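Local coordinates for poly-beta-hydroxybuterate polymerase (Cupriavidus necator, PDB 5T6O), which probably acts as an acyltransferase in polyhydroxybutyrate synthesis, a nontemplate-dependent polymerization, and is represented here by its catalytic domain, at residues N192-L197 with L223-D228. The protein carries 1 engineered substitution. Sequence-based numbering, arbitrary orientation.
Sequences NTFSFL and LFWNGD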
loop_
_atom_site.group_PDB
_atom_site.type_symbol
_atom_site.label_atom_id
_atom_site.label_comp_id
_atom_site.label_asym_id
_atom_site.label_seq_id
_atom_site.Cartn_x
_atom_site.Cartn_y
_atom_site.Cartn_z
ATOM N N ASN A 192 -8.051 14.056 21.077
ATOM C CA ASN A 192 -7.011 14.874 20.480
ATOM C C ASN A 192 -6.895 14.485 19.015
ATOM O O ASN A 192 -7.537 13.543 18.548
ATOM C CB ASN A 192 -5.688 14.728 21.231
ATOM C CG ASN A 192 -5.208 13.304 21.277
ATOM O OD1 ASN A 192 -5.317 12.574 20.305
ATOM N ND2 ASN A 192 -4.697 12.893 22.423
ATOM N N THR A 193 -6.071 15.228 18.283
ATOM C CA THR A 193 -6.048 15.096 16.835
ATOM C C THR A 193 -5.193 13.916 16.394
ATOM O O THR A 193 -5.648 13.066 15.621
ATOM C CB THR A 193 -5.520 16.388 16.203
ATOM O OG1 THR A 193 -6.399 17.469 16.531
ATOM C CG2 THR A 193 -5.436 16.250 14.690
ATOM N N PHE A 194 -3.949 13.853 16.869
ATOM C CA PHE A 194 -3.046 12.837 16.341
ATOM C C PHE A 194 -3.376 11.446 16.850
ATOM O O PHE A 194 -3.011 10.468 16.191
ATOM C CB PHE A 194 -1.599 13.224 16.642
ATOM C CG PHE A 194 -1.070 14.235 15.670
ATOM C CD1 PHE A 194 -1.368 15.578 15.820
ATOM C CD2 PHE A 194 -0.352 13.831 14.554
ATOM C CE1 PHE A 194 -0.912 16.507 14.897
ATOM C CE2 PHE A 194 0.112 14.757 13.626
ATOM C CZ PHE A 194 -0.176 16.093 13.795
ATOM N N SER A 195 -4.102 11.327 17.963
ATOM C CA SER A 195 -4.551 10.020 18.429
ATOM C C SER A 195 -6.076 9.889 18.424
ATOM O O SER A 195 -6.634 9.103 19.197
ATOM C CB SER A 195 -3.987 9.729 19.822
ATOM O OG SER A 195 -2.560 9.719 19.792
ATOM N N PHE A 196 -6.776 10.630 17.555
ATOM C CA PHE A 196 -8.231 10.492 17.519
ATOM C C PHE A 196 -8.669 9.074 17.162
ATOM O O PHE A 196 -9.717 8.611 17.631
ATOM C CB PHE A 196 -8.888 11.475 16.543
ATOM C CG PHE A 196 -10.392 11.418 16.600
ATOM C CD1 PHE A 196 -11.055 11.813 17.748
ATOM C CD2 PHE A 196 -11.127 10.876 15.557
ATOM C CE1 PHE A 196 -12.437 11.733 17.839
ATOM C CE2 PHE A 196 -12.508 10.788 15.640
ATOM C CZ PHE A 196 -13.161 11.230 16.786
ATOM N N LEU A 197 -7.907 8.363 16.340
ATOM C CA LEU A 197 -8.221 6.960 16.080
ATOM C C LEU A 197 -7.240 6.031 16.787
ATOM O O LEU A 197 -6.927 4.948 16.293
ATOM C CB LEU A 197 -8.241 6.683 14.574
ATOM C CG LEU A 197 -9.254 7.551 13.814
ATOM C CD1 LEU A 197 -9.152 7.335 12.303
ATOM C CD2 LEU A 197 -10.680 7.315 14.322
ATOM N N LEU A 223 3.043 19.646 19.754
ATOM C CA LEU A 223 2.757 18.693 20.823
ATOM C C LEU A 223 1.970 19.354 21.954
ATOM O O LEU A 223 1.084 18.734 22.554
ATOM C CB LEU A 223 4.061 18.086 21.340
ATOM C CG LEU A 223 4.816 17.218 20.314
ATOM C CD1 LEU A 223 6.140 16.728 20.885
ATOM C CD2 LEU A 223 3.954 16.060 19.911
ATOM N N PHE A 224 2.271 20.616 22.250
ATOM C CA PHE A 224 1.496 21.337 23.256
ATOM C C PHE A 224 0.034 21.448 22.849
ATOM O O PHE A 224 -0.870 21.146 23.642
ATOM C CB PHE A 224 2.095 22.724 23.491
ATOM C CG PHE A 224 1.216 23.629 24.304
ATOM C CD1 PHE A 224 1.144 23.490 25.687
ATOM C CD2 PHE A 224 0.464 24.625 23.691
ATOM C CE1 PHE A 224 0.335 24.315 26.438
ATOM C CE2 PHE A 224 -0.350 25.459 24.447
ATOM C CZ PHE A 224 -0.403 25.306 25.823
ATOM N N TRP A 225 -0.219 21.885 21.609
ATOM C CA TRP A 225 -1.588 21.971 21.106
ATOM C C TRP A 225 -2.271 20.612 21.138
ATOM O O TRP A 225 -3.396 20.479 21.628
ATOM C CB TRP A 225 -1.589 22.525 19.682
ATOM C CG TRP A 225 -2.904 22.360 18.993
ATOM C CD1 TRP A 225 -4.059 23.067 19.243
ATOM C CD2 TRP A 225 -3.220 21.429 17.947
ATOM N NE1 TRP A 225 -5.068 22.614 18.422
ATOM C CE2 TRP A 225 -4.577 21.624 17.612
ATOM C CE3 TRP A 225 -2.480 20.449 17.253
ATOM C CZ2 TRP A 225 -5.211 20.895 16.603
ATOM C CZ3 TRP A 225 -3.116 19.711 16.263
ATOM C CH2 TRP A 225 -4.469 19.943 15.942
ATOM N N ASN A 226 -1.602 19.583 20.624
ATOM C CA ASN A 226 -2.225 18.265 20.629
ATOM C C ASN A 226 -2.485 17.777 22.047
ATOM O O ASN A 226 -3.475 17.078 22.289
ATOM C CB ASN A 226 -1.345 17.268 19.878
ATOM C CG ASN A 226 -1.983 15.912 19.765
ATOM O OD1 ASN A 226 -2.888 15.709 18.953
ATOM N ND2 ASN A 226 -1.503 14.960 20.563
ATOM N N GLY A 227 -1.605 18.116 22.989
ATOM C CA GLY A 227 -1.768 17.680 24.366
ATOM C C GLY A 227 -2.822 18.431 25.140
ATOM O O GLY A 227 -3.241 17.971 26.205
ATOM N N ASP A 228 -3.252 19.576 24.615
ATOM C CA ASP A 228 -4.282 20.433 25.211
ATOM C C ASP A 228 -5.636 19.856 24.772
ATOM O O ASP A 228 -6.291 20.323 23.839
ATOM C CB ASP A 228 -4.061 21.875 24.763
ATOM C CG ASP A 228 -4.884 22.889 25.541
ATOM O OD1 ASP A 228 -5.695 22.493 26.400
ATOM O OD2 ASP A 228 -4.711 24.105 25.273
HETATM O O HOH W 1 -3.614 14.808 24.121
HETATM O O HOH W 2 -1.390 11.986 20.472
#
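Asn192 and Asn226 bring the two backbones nearest, their CA atoms 5.9 Å apart, where a loop with a type I turn from Thr193 to Phe196 meets the last turn of helix 220-227. The turn presents its first amides to the Asn226 side chain. Phe194 N gives OD1 of Asn226 a nearly straight hydrogen bond (3.0 Å, 176°), with the donor lying somewhat out of the carbonyl plane; Thr193 N adds a bent, weak one to that oxygen at 3.3 Å. Asn226 carries CG anti to its backbone N (chi1 -176°), which swings the amide off the helix into the turn. The same oxygen lies at the Phe194 ring edge, 3.5 Å from CD1, with ring and amide planes 80° apart. Two waters close the polar network: one accepts from ND2 of Asn192 and donates to Asn226 O, the other links ND2 of Asn226 to Ser195 OG.

Next to this polar patch, the Trp225 side chain crosses that of Thr193 at about a right angle, its CH2 3.2 Å from Thr193 OG1, a hydroxyl that is hydrogen-bonded to Asn48. Phe194 CE1 meets Trp225 CZ3 edge to edge at 4.1 Å, and Ile309 of helix 308-312 touches both side chains. Phe194 also meets Phe161 of the second subunit, so the same turn that receives Asn226 also contributes to the subunit interface.

Just ahead of the turn, Asn192 OD1 accepts from Ser195 N at 2.9 Å, three residues on. This is an Asx motif, here joined to an asparagine at the helix end whose oxygen accepts from Phe194 N and, weakly, from Thr193 N within the alpha/beta hydrolase fold.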